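PDB 7C7D: alpha-1,3-glucanase from Streptomyces thermodiastaticus, which hydrolyses alpha-1,3-glucosidic linkages in alpha-1,3-glucan, acting as a thermostable glycoside hydrolase of family GH87. Local coordinates for residues 276-281 with 303-308; 329-334 with 353-358; 347-352 with 371-376; 377-382 with 405-410. All blocks are in the same frame, centred on the assembly; numbering follows the deposited sequence. Where two conformers were deposited one is given.

Interaction 1 of 4, residues 276-281 with 303-308; sequences FIDQTD and SSPDNF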
loop_
_atom_site.group_PDB
_atom_site.type_symbol
_atom_site.label_atom_id
_atom_site.label_comp_id
_atom_site.label_asym_id
_atom_site.label_seq_id
_atom_site.Cartn_x
_atom_site.Cartn_y
_atom_site.Cartn_z
ATOM N N PHE A 276 -16.194 -10.955 0.065
ATOM C CA PHE A 276 -15.827 -12.367 0.094
ATOM C C PHE A 276 -16.051 -13.005 1.463
ATOM O O PHE A 276 -16.840 -13.947 1.593
ATOM C CB PHE A 276 -14.388 -12.547 -0.399
ATOM C CG PHE A 276 -13.932 -13.974 -0.427
ATOM C CD1 PHE A 276 -14.554 -14.903 -1.247
ATOM C CD2 PHE A 276 -12.891 -14.390 0.379
ATOM C CE1 PHE A 276 -14.129 -16.219 -1.273
ATOM C CE2 PHE A 276 -12.462 -15.703 0.363
ATOM C CZ PHE A 276 -13.081 -16.622 -0.464
ATOM N N ILE A 277 -15.358 -12.521 2.495
ATOM C CA ILE A 277 -15.556 -12.981 3.866
ATOM C C ILE A 277 -15.990 -11.790 4.704
ATOM O O ILE A 277 -15.348 -10.736 4.665
ATOM C CB ILE A 277 -14.286 -13.636 4.442
ATOM C CG1 ILE A 277 -14.037 -14.985 3.763
ATOM C CG2 ILE A 277 -14.394 -13.803 5.957
ATOM C CD1 ILE A 277 -12.646 -15.561 4.039
ATOM N N ASP A 278 -17.078 -11.956 5.456
ATOM C CA ASP A 278 -17.588 -10.887 6.311
ATOM C C ASP A 278 -18.165 -11.542 7.557
ATOM O O ASP A 278 -19.234 -12.164 7.503
ATOM C CB ASP A 278 -18.641 -10.072 5.556
ATOM C CG ASP A 278 -19.064 -8.807 6.287
ATOM O OD1 ASP A 278 -18.659 -8.605 7.451
ATOM O OD2 ASP A 278 -19.811 -8.006 5.682
ATOM N N GLN A 279 -17.456 -11.429 8.677
ATOM C CA GLN A 279 -17.885 -12.084 9.901
ATOM C C GLN A 279 -17.259 -11.358 11.077
ATOM O O GLN A 279 -16.095 -10.957 11.015
ATOM C CB GLN A 279 -17.474 -13.561 9.904
ATOM C CG GLN A 279 -15.988 -13.789 9.656
ATOM C CD GLN A 279 -15.650 -15.248 9.439
ATOM O OE1 GLN A 279 -16.481 -16.037 9.002
ATOM N NE2 GLN A 279 -14.422 -15.619 9.761
ATOM N N THR A 280 -18.036 -11.179 12.139
ATOM C CA THR A 280 -17.529 -10.450 13.292
ATOM C C THR A 280 -16.661 -11.313 14.186
ATOM O O THR A 280 -15.901 -10.775 14.998
ATOM C CB THR A 280 -18.680 -9.858 14.103
ATOM O OG1 THR A 280 -19.568 -10.910 14.501
ATOM C CG2 THR A 280 -19.448 -8.831 13.282
ATOM N N ASP A 281 -16.740 -12.630 14.048
ATOM C CA ASP A 281 -15.992 -13.501 14.932
ATOM C C ASP A 281 -15.789 -14.842 14.243
ATOM O O ASP A 281 -16.462 -15.168 13.263
ATOM C CB ASP A 281 -16.704 -13.637 16.278
ATOM C CG ASP A 281 -15.832 -14.257 17.336
ATOM O OD1 ASP A 281 -16.313 -15.185 18.014
ATOM O OD2 ASP A 281 -14.659 -13.841 17.474
ATOM N N SER A 303 -19.682 3.107 4.050
ATOM C CA SER A 303 -20.615 2.307 4.836
ATOM C C SER A 303 -20.831 0.901 4.285
ATOM O O SER A 303 -21.564 0.122 4.905
ATOM C CB SER A 303 -21.964 3.025 4.939
ATOM O OG SER A 303 -22.520 3.249 3.651
ATOM N N SER A 304 -20.228 0.555 3.147
ATOM C CA SER A 304 -20.447 -0.747 2.535
ATOM C C SER A 304 -19.214 -1.624 2.685
ATOM O O SER A 304 -18.104 -1.184 2.356
ATOM C CB SER A 304 -20.784 -0.587 1.050
ATOM O OG SER A 304 -21.334 -1.788 0.543
ATOM N N PRO A 305 -19.356 -2.866 3.166
ATOM C CA PRO A 305 -18.195 -3.747 3.394
ATOM C C PRO A 305 -17.732 -4.431 2.111
ATOM O O PRO A 305 -17.714 -5.653 2.007
ATOM C CB PRO A 305 -18.751 -4.748 4.413
ATOM C CG PRO A 305 -20.197 -4.884 4.015
ATOM C CD PRO A 305 -20.617 -3.486 3.621
ATOM N N ASP A 306 -17.332 -3.627 1.125
ATOM C CA ASP A 306 -17.020 -4.128 -0.216
ATOM C C ASP A 306 -15.583 -4.640 -0.288
ATOM O O ASP A 306 -14.784 -4.211 -1.119
ATOM C CB ASP A 306 -17.224 -3.035 -1.258
ATOM C CG ASP A 306 -18.591 -2.413 -1.203
ATOM O OD1 ASP A 306 -19.570 -3.131 -0.898
ATOM O OD2 ASP A 306 -18.683 -1.196 -1.484
ATOM N N ASN A 307 -15.286 -5.601 0.577
ATOM C CA ASN A 307 -13.917 -5.934 0.936
ATOM C C ASN A 307 -13.627 -7.407 0.670
ATOM O O ASN A 307 -14.535 -8.221 0.500
ATOM C CB ASN A 307 -13.702 -5.619 2.418
ATOM C CG ASN A 307 -13.982 -4.160 2.735
ATOM O OD1 ASN A 307 -13.834 -3.303 1.871
ATOM N ND2 ASN A 307 -14.373 -3.868 3.971
ATOM N N PHE A 308 -12.336 -7.751 0.631
ATOM C CA PHE A 308 -11.947 -9.160 0.569
ATOM C C PHE A 308 -12.182 -9.843 1.917
ATOM O O PHE A 308 -12.906 -10.842 1.996
ATOM C CB PHE A 308 -10.505 -9.274 0.045
ATOM C CG PHE A 308 -9.739 -10.495 0.511
ATOM C CD1 PHE A 308 -10.175 -11.788 0.233
ATOM C CD2 PHE A 308 -8.547 -10.342 1.205
ATOM C CE1 PHE A 308 -9.443 -12.902 0.654
ATOM C CE2 PHE A 308 -7.809 -11.443 1.620
ATOM C CZ PHE A 308 -8.247 -12.723 1.348
HETATM O O HOH W 1 -15.956 -8.570 2.947
#
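Two backbone hydrogen bonds join F276 and I277 to the end of the 303-308 loop: F276 N donates to N307 O at 3.2 Å, and I277 N to F308 O at 3.0 Å. A water bridges the segments beside them, donating to I277 O (2.8 Å) and to N307 O. The F276 side chain starts close to the same loop, with its CB 3.3 Å from F308 O, and this oxygen lies in plane at the edge of the F276 ring. CG of F276 is anti to its own nitrogen (chi1 -179°), which brings the ring alongside that of F308. The two rings point the same way and meet rim to rim, CD2 of F276 lying 3.8 Å from CD1 of F308. Their planes differ by 16°, yet neither ring covers the other's face.

This is the right-handed parallel beta-helix of the pectate lyase-like family. Strand 277-279 is one edge of a parallel sheet, and strand 309-311 follows the loop as its neighbour. V293 and L288, on other strands, touch the F308 ring.

Away from the rings, D278 OD2 lies 3.6 Å from P305 CG. The D278 carboxylate is held by H275 and N310. P305 and D306 each centre an inverse gamma turn, which folds the loop tightly before N307. OD1 of N307 accepts from the backbone of V329.

Interaction 2 of 4, residues 329-334 with 353-358; sequences VGLWLT and DGLNLN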
loop_
_atom_site.group_PDB
_atom_site.type_symbol
_atom_site.label_atom_id
_atom_site.label_comp_id
_atom_site.label_asym_id
_atom_site.label_seq_id
_atom_site.Cartn_x
_atom_site.Cartn_y
_atom_site.Cartn_z
ATOM N N VAL A 329 -11.543 -2.130 0.624
ATOM C CA VAL A 329 -10.424 -2.449 1.502
ATOM C C VAL A 329 -10.041 -3.900 1.260
ATOM O O VAL A 329 -10.912 -4.769 1.143
ATOM C CB VAL A 329 -10.776 -2.211 2.984
ATOM C CG1 VAL A 329 -9.612 -2.610 3.894
ATOM C CG2 VAL A 329 -11.141 -0.763 3.201
ATOM N N GLY A 330 -8.740 -4.173 1.175
ATOM C CA GLY A 330 -8.323 -5.560 1.087
ATOM C C GLY A 330 -8.711 -6.351 2.322
ATOM O O GLY A 330 -9.493 -7.304 2.245
ATOM N N LEU A 331 -8.182 -5.964 3.479
ATOM C CA LEU A 331 -8.507 -6.614 4.746
ATOM C C LEU A 331 -8.836 -5.535 5.763
ATOM O O LEU A 331 -7.952 -4.777 6.181
ATOM C CB LEU A 331 -7.366 -7.502 5.247
ATOM C CG LEU A 331 -6.968 -8.695 4.371
ATOM C CD1 LEU A 331 -5.924 -8.315 3.320
ATOM C CD2 LEU A 331 -6.455 -9.847 5.228
ATOM N N TRP A 332 -10.108 -5.457 6.132
ATOM C CA TRP A 332 -10.570 -4.568 7.184
ATOM C C TRP A 332 -10.780 -5.466 8.392
ATOM O O TRP A 332 -11.757 -6.214 8.455
ATOM C CB TRP A 332 -11.859 -3.889 6.741
ATOM C CG TRP A 332 -12.301 -2.883 7.715
ATOM C CD1 TRP A 332 -11.787 -1.635 7.881
ATOM C CD2 TRP A 332 -13.320 -3.043 8.703
ATOM N NE1 TRP A 332 -12.438 -0.995 8.901
ATOM C CE2 TRP A 332 -13.387 -1.837 9.422
ATOM C CE3 TRP A 332 -14.189 -4.084 9.042
ATOM C CZ2 TRP A 332 -14.294 -1.639 10.460
ATOM C CZ3 TRP A 332 -15.092 -3.887 10.066
ATOM C CH2 TRP A 332 -15.138 -2.673 10.765
ATOM N N LEU A 333 -9.836 -5.432 9.329
ATOM C CA LEU A 333 -9.755 -6.425 10.390
ATOM C C LEU A 333 -10.163 -5.817 11.723
ATOM O O LEU A 333 -9.672 -4.748 12.108
ATOM C CB LEU A 333 -8.343 -7.011 10.472
ATOM C CG LEU A 333 -7.955 -7.831 9.233
ATOM C CD1 LEU A 333 -6.438 -7.988 9.099
ATOM C CD2 LEU A 333 -8.637 -9.199 9.250
ATOM N N THR A 334 -11.063 -6.504 12.420
ATOM C CA THR A 334 -11.538 -6.080 13.725
ATOM C C THR A 334 -11.687 -7.311 14.599
ATOM O O THR A 334 -11.724 -8.439 14.109
ATOM C CB THR A 334 -12.926 -5.435 13.625
ATOM O OG1 THR A 334 -13.853 -6.372 13.052
ATOM C CG2 THR A 334 -12.877 -4.184 12.768
ATOM N N ASP A 353 -8.182 1.651 1.938
ATOM C CA ASP A 353 -6.941 1.097 2.472
ATOM C C ASP A 353 -6.658 -0.295 1.915
ATOM O O ASP A 353 -7.564 -1.065 1.588
ATOM C CB ASP A 353 -7.040 0.953 3.997
ATOM C CG ASP A 353 -7.004 2.278 4.752
ATOM O OD1 ASP A 353 -7.148 3.360 4.156
ATOM O OD2 ASP A 353 -6.825 2.221 5.983
ATOM N N GLY A 354 -5.374 -0.653 1.883
ATOM C CA GLY A 354 -5.031 -2.030 1.574
ATOM C C GLY A 354 -5.375 -2.970 2.714
ATOM O O GLY A 354 -6.056 -3.986 2.524
ATOM N N LEU A 355 -4.899 -2.652 3.913
ATOM C CA LEU A 355 -5.198 -3.416 5.110
ATOM C C LEU A 355 -5.266 -2.441 6.274
ATOM O O LEU A 355 -4.427 -1.545 6.388
ATOM C CB LEU A 355 -4.120 -4.483 5.366
ATOM C CG LEU A 355 -4.177 -5.272 6.679
ATOM C CD1 LEU A 355 -3.578 -6.666 6.490
ATOM C CD2 LEU A 355 -3.446 -4.545 7.814
ATOM N N ASN A 356 -6.254 -2.636 7.143
ATOM C CA ASN A 356 -6.400 -1.838 8.349
ATOM C C ASN A 356 -6.637 -2.760 9.532
ATOM O O ASN A 356 -7.582 -3.552 9.525
ATOM C CB ASN A 356 -7.563 -0.855 8.206
ATOM C CG ASN A 356 -7.542 0.224 9.268
ATOM O OD1 ASN A 356 -7.019 0.018 10.361
ATOM N ND2 ASN A 356 -8.083 1.390 8.945
ATOM N N LEU A 357 -5.779 -2.663 10.546
ATOM C CA LEU A 357 -6.026 -3.325 11.825
ATOM C C LEU A 357 -6.841 -2.348 12.656
ATOM O O LEU A 357 -6.301 -1.494 13.362
ATOM C CB LEU A 357 -4.720 -3.697 12.514
ATOM C CG LEU A 357 -3.768 -4.599 11.727
ATOM C CD1 LEU A 357 -2.556 -4.954 12.580
ATOM C CD2 LEU A 357 -4.474 -5.857 11.255
ATOM N N ASN A 358 -8.164 -2.460 12.555
ATOM C CA ASN A 358 -9.064 -1.509 13.211
ATOM C C ASN A 358 -9.453 -2.017 14.600
ATOM O O ASN A 358 -10.595 -2.378 14.882
ATOM C CB ASN A 358 -10.281 -1.229 12.336
ATOM C CG ASN A 358 -11.118 -0.071 12.851
ATOM O OD1 ASN A 358 -10.658 0.736 13.663
ATOM N ND2 ASN A 358 -12.353 0.016 12.381
#
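L331 and L355 pair in parallel, their strand axes 6° apart. N356 N donates to L331 O at 2.9 Å. L333 N in turn donates to N356 O, and N358 N to L333 O at 2.8 Å. L331 N donates to G354 O at 3.1 Å. The CA of V329 adds a CH...O contact to D353 O.

The side chains divide between two faces. L331, L333, L355 and L357 share one. There CD1 of L333 meets CD2 of L357 at 3.6 Å, the two chains lying side by side and pointing the same way. The same L333 CD1 lies 4.1 Å from CD1 of L355, whose chain it crosses at a slant. W332 and N356 occupy the other face. The indole CG is anti to the backbone nitrogen (chi1 -175°), and the ring swings across toward the 353-358 segment. W332 CD1 lies 4.3 Å from N356 CB. T334 CG2 sits 3.4 Å above one face of the W332 indole, toward its rim. An alanine in place of W332 would probably leave the T334 methyl and the N356 side chain without this flat partner.

Further out, strand 309-311 borders W332 through N310, and W382 packs on N356. I347 and V342 lie against the leucine face. G330 is confined, since a CB there would collide with G354 O. The chemistry is thus two-sided: aliphatic carbon fills the inner face, while tryptophan and asparagine make the outer one partly polar.

Interaction 3 of 4, residues 347-352 with 371-376; sequences ILDTTA and LRNQGD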
loop_
_atom_site.group_PDB
_atom_site.type_symbol
_atom_site.label_atom_id
_atom_site.label_comp_id
_atom_site.label_asym_id
_atom_site.label_seq_id
_atom_site.Cartn_x
_atom_site.Cartn_y
_atom_site.Cartn_z
ATOM N N ILE A 347 -1.763 -6.727 -3.048
ATOM C CA ILE A 347 -2.997 -5.978 -2.863
ATOM C C ILE A 347 -2.909 -4.779 -3.798
ATOM O O ILE A 347 -2.085 -3.878 -3.588
ATOM C CB ILE A 347 -3.212 -5.551 -1.402
ATOM C CG1 ILE A 347 -3.206 -6.782 -0.490
ATOM C CG2 ILE A 347 -4.533 -4.799 -1.254
ATOM C CD1 ILE A 347 -3.186 -6.469 1.003
ATOM N N LEU A 348 -3.739 -4.775 -4.843
ATOM C CA LEU A 348 -3.625 -3.815 -5.930
ATOM C C LEU A 348 -4.978 -3.186 -6.190
ATOM O O LEU A 348 -6.006 -3.870 -6.167
ATOM C CB LEU A 348 -3.203 -4.495 -7.229
ATOM C CG LEU A 348 -2.009 -5.427 -7.103
ATOM C CD1 LEU A 348 -1.821 -6.184 -8.387
ATOM C CD2 LEU A 348 -0.784 -4.615 -6.784
ATOM N N ASP A 349 -4.972 -1.892 -6.494
ATOM C CA ASP A 349 -6.159 -1.217 -7.026
ATOM C C ASP A 349 -7.355 -1.365 -6.076
ATOM O O ASP A 349 -8.359 -2.017 -6.383
ATOM C CB ASP A 349 -6.535 -1.755 -8.416
ATOM C CG ASP A 349 -5.388 -1.739 -9.405
ATOM O OD1 ASP A 349 -4.606 -0.763 -9.430
ATOM O OD2 ASP A 349 -5.296 -2.704 -10.193
ATOM N N THR A 350 -7.230 -0.746 -4.909
ATOM C CA THR A 350 -8.320 -0.721 -3.947
ATOM C C THR A 350 -8.768 0.720 -3.765
ATOM O O THR A 350 -7.949 1.637 -3.798
ATOM C CB THR A 350 -7.915 -1.358 -2.598
ATOM O OG1 THR A 350 -6.799 -0.658 -2.033
ATOM C CG2 THR A 350 -7.526 -2.826 -2.775
ATOM N N THR A 351 -10.073 0.937 -3.606
ATOM C CA THR A 351 -10.533 2.318 -3.512
ATOM C C THR A 351 -10.344 2.923 -2.127
ATOM O O THR A 351 -10.514 4.137 -1.971
ATOM C CB THR A 351 -11.979 2.462 -3.981
ATOM O OG1 THR A 351 -12.822 1.644 -3.164
ATOM C CG2 THR A 351 -12.112 2.065 -5.444
ATOM N N ALA A 352 -9.972 2.118 -1.133
ATOM C CA ALA A 352 -9.590 2.625 0.177
ATOM C C ALA A 352 -8.331 1.886 0.635
ATOM O O ALA A 352 -7.483 1.544 -0.200
ATOM C CB ALA A 352 -10.745 2.518 1.179
ATOM N N LEU A 371 1.915 -3.700 -2.233
ATOM C CA LEU A 371 0.705 -2.885 -2.279
ATOM C C LEU A 371 0.918 -1.741 -3.257
ATOM O O LEU A 371 1.849 -0.944 -3.088
ATOM C CB LEU A 371 0.368 -2.337 -0.888
ATOM C CG LEU A 371 -0.002 -3.409 0.151
ATOM C CD1 LEU A 371 1.156 -3.706 1.119
ATOM C CD2 LEU A 371 -1.246 -2.985 0.911
ATOM N N ARG A 372 0.062 -1.666 -4.288
ATOM C CA ARG A 372 0.105 -0.591 -5.266
ATOM C C ARG A 372 -1.299 -0.036 -5.460
ATOM O O ARG A 372 -2.262 -0.796 -5.584
ATOM C CB ARG A 372 0.631 -1.097 -6.619
ATOM C CG ARG A 372 0.579 -0.069 -7.740
ATOM C CD ARG A 372 1.026 -0.653 -9.078
ATOM N NE ARG A 372 2.480 -0.820 -9.168
ATOM C CZ ARG A 372 3.068 -1.822 -9.809
ATOM N NH1 ARG A 372 2.335 -2.757 -10.394
ATOM N NH2 ARG A 372 4.393 -1.902 -9.849
ATOM N N ASN A 373 -1.411 1.291 -5.510
ATOM C CA ASN A 373 -2.653 1.957 -5.925
ATOM C C ASN A 373 -3.805 1.716 -4.941
ATOM O O ASN A 373 -4.913 1.335 -5.328
ATOM C CB ASN A 373 -3.053 1.592 -7.363
ATOM C CG ASN A 373 -4.140 2.498 -7.930
ATOM O OD1 ASN A 373 -4.276 3.660 -7.542
ATOM N ND2 ASN A 373 -4.908 1.962 -8.876
ATOM N N GLN A 374 -3.531 1.947 -3.657
ATOM C CA GLN A 374 -4.574 2.032 -2.648
ATOM C C GLN A 374 -5.180 3.428 -2.685
ATOM O O GLN A 374 -4.534 4.387 -3.111
ATOM C CB GLN A 374 -3.990 1.747 -1.260
ATOM C CG GLN A 374 -3.832 0.271 -0.943
ATOM C CD GLN A 374 -3.092 -0.495 -2.026
ATOM O OE1 GLN A 374 -1.873 -0.345 -2.192
ATOM N NE2 GLN A 374 -3.817 -1.324 -2.775
ATOM N N GLY A 375 -6.433 3.542 -2.248
ATOM C CA GLY A 375 -7.131 4.814 -2.260
ATOM C C GLY A 375 -7.058 5.607 -0.973
ATOM O O GLY A 375 -7.759 6.613 -0.828
ATOM N N ASP A 376 -6.249 5.168 -0.022
ATOM C CA ASP A 376 -6.072 5.790 1.280
ATOM C C ASP A 376 -4.862 5.073 1.873
ATOM O O ASP A 376 -4.142 4.404 1.127
ATOM C CB ASP A 376 -7.343 5.586 2.106
ATOM C CG ASP A 376 -7.553 6.665 3.154
ATOM O OD1 ASP A 376 -6.629 6.922 3.951
ATOM O OD2 ASP A 376 -8.655 7.254 3.190
HETATM O O HOH W 2 -10.148 6.821 -2.073
#
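The D349 carboxylate and the N373 amide are turned steeply to each other, their planes 76° apart. N373 ND2 approaches D349 OD1 from the anti side, 23° out of the carboxylate plane. N373 ND2 donates to D349 OD1 at 2.8 Å, nearly straight and in the plane of the amide. D349 OD2 is taken by Q325 and the backbone of N164, and N373 OD1 by N402.

A second amide, that of Q374, lies across T350. Bent at chi2 (51°), the Q374 chain folds back so that Q374 NE2 donates to T350 OG1 at 3.1 Å. The same nitrogen makes a weak bond to I347 O. T350 OG1 donates to A352 O, 2.9 Å away. G375 N reaches A352 O at 3.0 Å from the opposite face of its plane.

Strands 341-348 and 365-372 run parallel until both chains turn at D349 and N373, each with positive phi, a matched corner of successive beta-helix coils. R372 N donates to I347 O, and D349 N to R372 O at 3.1 Å. The R372 guanidinium leaves for D194 and N164. D349 also lies close to D163, so the donors on both oxygens of D349 probably offset the repulsion between the two acids.

Interaction 4 of 4, residues 377-382 with 405-410; sequences DALAMW and NGIAIY
Successive coils of the parallel beta-helix pair here, strand 379-382 against strand 407-410, and D377 ties the two turns that precede them. Its carboxylate receives three bonds from the 405-410 segment. D377 OD1 accepts from N405 ND2 at 2.8 Å on the syn side, and from N405 N at 2.9 Å nearly along the C-O direction. Y410 OH donates to D377 OD2 at 2.7 Å, also on the syn side, and D377 OD2 lies at the edge of that ring, in its plane. CG of D377 is anti to the carbonyl carbon (chi1 -68°), which carries the carboxylate over to N405 and Y410. Carboxylate and N405 amide are 21° apart in plane, so they lie almost flat alongside each other. N405 OD1 accepts from the backbone of S430 and from R475. With alanine at D377, the Y410 hydroxyl and both N405 donors are likely to lose their acceptor, leaving the tyrosine ring freer to turn.

The backbone follows the strand rhythm. A408 N donates to L379 O, M381 N to A408 O at 2.9 Å, and Y410 N to M381 O at 2.8 Å. On one face M381 and I409 run side by side, CG of M381 touching CD1 of I409 at 3.7 Å. L379 and I407 share this face, where F393 packs on all four. On the other face W382 CD1 rests 4.0 Å from Y410 CB, the two rings steeply inclined. W382 NE1 bonds to K438 O, and F439 meets the Y410 ring edge-to-face. In-register parallel strands stacking like residues, L379 on I407 and A380 on A408, are typical of a right-handed parallel beta-helix.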
loop_
_atom_site.group_PDB
_atom_site.type_symbol
_atom_site.label_atom_id
_atom_site.label_comp_id
_atom_site.label_asym_id
_atom_site.label_seq_id
_atom_site.Cartn_x
_atom_site.Cartn_y
_atom_site.Cartn_z
ATOM N N ASP A 377 -4.645 5.164 3.181
ATOM C CA ASP A 377 -3.501 4.529 3.837
ATOM C C ASP A 377 -3.294 3.120 3.302
ATOM O O ASP A 377 -4.200 2.286 3.367
ATOM C CB ASP A 377 -3.768 4.426 5.338
ATOM C CG ASP A 377 -3.808 5.762 6.040
ATOM O OD1 ASP A 377 -3.046 6.677 5.678
ATOM O OD2 ASP A 377 -4.600 5.876 7.000
ATOM N N ALA A 378 -2.092 2.821 2.801
ATOM C CA ALA A 378 -1.900 1.490 2.231
ATOM C C ALA A 378 -1.992 0.421 3.310
ATOM O O ALA A 378 -2.738 -0.556 3.167
ATOM C CB ALA A 378 -0.588 1.396 1.453
ATOM N N LEU A 379 -1.256 0.611 4.409
ATOM C CA LEU A 379 -1.357 -0.211 5.609
ATOM C C LEU A 379 -1.619 0.714 6.781
ATOM O O LEU A 379 -0.920 1.718 6.943
ATOM C CB LEU A 379 -0.057 -0.978 5.872
ATOM C CG LEU A 379 0.377 -1.995 4.823
ATOM C CD1 LEU A 379 1.702 -2.629 5.260
ATOM C CD2 LEU A 379 -0.681 -3.065 4.621
ATOM N N ALA A 380 -2.616 0.383 7.594
ATOM C CA ALA A 380 -2.957 1.218 8.731
ATOM C C ALA A 380 -3.254 0.368 9.954
ATOM O O ALA A 380 -3.719 -0.771 9.851
ATOM C CB ALA A 380 -4.176 2.108 8.439
ATOM N N MET A 381 -2.985 0.950 11.118
ATOM C CA MET A 381 -3.467 0.451 12.397
ATOM C C MET A 381 -4.249 1.580 13.043
ATOM O O MET A 381 -3.729 2.683 13.220
ATOM C CB MET A 381 -2.298 0.055 13.296
ATOM C CG MET A 381 -1.433 -1.042 12.730
ATOM S SD MET A 381 -0.325 -1.682 13.998
ATOM C CE MET A 381 0.913 -2.490 12.991
ATOM N N TRP A 382 -5.503 1.323 13.375
ATOM C CA TRP A 382 -6.350 2.340 13.982
ATOM C C TRP A 382 -6.911 1.744 15.262
ATOM O O TRP A 382 -7.801 0.892 15.216
ATOM C CB TRP A 382 -7.460 2.749 13.021
ATOM C CG TRP A 382 -8.343 3.844 13.523
ATOM C CD1 TRP A 382 -8.055 4.764 14.488
ATOM C CD2 TRP A 382 -9.673 4.127 13.078
ATOM N NE1 TRP A 382 -9.133 5.606 14.675
ATOM C CE2 TRP A 382 -10.137 5.235 13.817
ATOM C CE3 TRP A 382 -10.515 3.552 12.122
ATOM C CZ2 TRP A 382 -11.409 5.776 13.628
ATOM C CZ3 TRP A 382 -11.776 4.089 11.935
ATOM C CH2 TRP A 382 -12.211 5.190 12.684
ATOM N N ASN A 405 -1.386 8.071 3.765
ATOM C CA ASN A 405 -0.038 7.630 4.092
ATOM C C ASN A 405 0.322 6.294 3.447
ATOM O O ASN A 405 -0.538 5.499 3.069
ATOM C CB ASN A 405 0.083 7.512 5.611
ATOM C CG ASN A 405 -0.353 8.776 6.315
ATOM O OD1 ASN A 405 0.370 9.761 6.333
ATOM N ND2 ASN A 405 -1.552 8.761 6.881
ATOM N N GLY A 406 1.629 6.030 3.363
ATOM C CA GLY A 406 2.067 4.683 3.043
ATOM C C GLY A 406 1.735 3.726 4.172
ATOM O O GLY A 406 1.031 2.729 3.980
ATOM N N ILE A 407 2.239 4.032 5.363
ATOM C CA ILE A 407 1.899 3.330 6.593
ATOM C C ILE A 407 1.452 4.359 7.621
ATOM O O ILE A 407 2.142 5.360 7.838
ATOM C CB ILE A 407 3.084 2.513 7.141
ATOM C CG1 ILE A 407 3.382 1.346 6.203
ATOM C CG2 ILE A 407 2.798 2.055 8.570
ATOM C CD1 ILE A 407 4.576 0.482 6.597
ATOM N N ALA A 408 0.302 4.112 8.251
ATOM C CA ALA A 408 -0.209 4.989 9.298
ATOM C C ALA A 408 -0.493 4.171 10.545
ATOM O O ALA A 408 -1.246 3.190 10.495
ATOM C CB ALA A 408 -1.493 5.690 8.850
ATOM N N ILE A 409 0.096 4.584 11.664
ATOM C CA ILE A 409 -0.167 3.986 12.965
ATOM C C ILE A 409 -0.896 5.030 13.795
ATOM O O ILE A 409 -0.287 6.011 14.240
ATOM C CB ILE A 409 1.129 3.558 13.667
ATOM C CG1 ILE A 409 2.003 2.694 12.741
ATOM C CG2 ILE A 409 0.808 2.873 14.994
ATOM C CD1 ILE A 409 1.347 1.423 12.241
ATOM N N TYR A 410 -2.196 4.830 14.010
ATOM C CA TYR A 410 -2.997 5.732 14.835
ATOM C C TYR A 410 -3.217 5.039 16.175
ATOM O O TYR A 410 -4.054 4.142 16.294
ATOM C CB TYR A 410 -4.331 6.059 14.169
ATOM C CG TYR A 410 -4.239 6.578 12.755
ATOM C CD1 TYR A 410 -3.813 7.876 12.477
ATOM C CD2 TYR A 410 -4.618 5.768 11.692
ATOM C CE1 TYR A 410 -3.746 8.337 11.151
ATOM C CE2 TYR A 410 -4.562 6.212 10.391
ATOM C CZ TYR A 410 -4.133 7.486 10.120
ATOM O OH TYR A 410 -4.093 7.890 8.802
#

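Interactions 1, 2 and 4 follow one another along a single parallel sheet of the beta-helix, and interaction 3 lies at a corner on another side of the coils. Centres of 1 and 2 are 10 Å apart, as are those of 2 and 4; 1 and 4 are separated by 19 Å. F308 CB approaches G330 O at 3.1 Å. Strands 355-357 and 379-382 are direct neighbours, L357 N lying 2.9 Å from A380 O. Interaction 3 packs against interactions 2 and 4: Q374 CG lies 3.3 Å from G354 N, and L371 CD2 is 3.8 Å from L379 CD2. The R372 side chain lies about 9 Å from the calcium ion, and its salt bridge to D194 ties interaction 3 to the N-terminal domain.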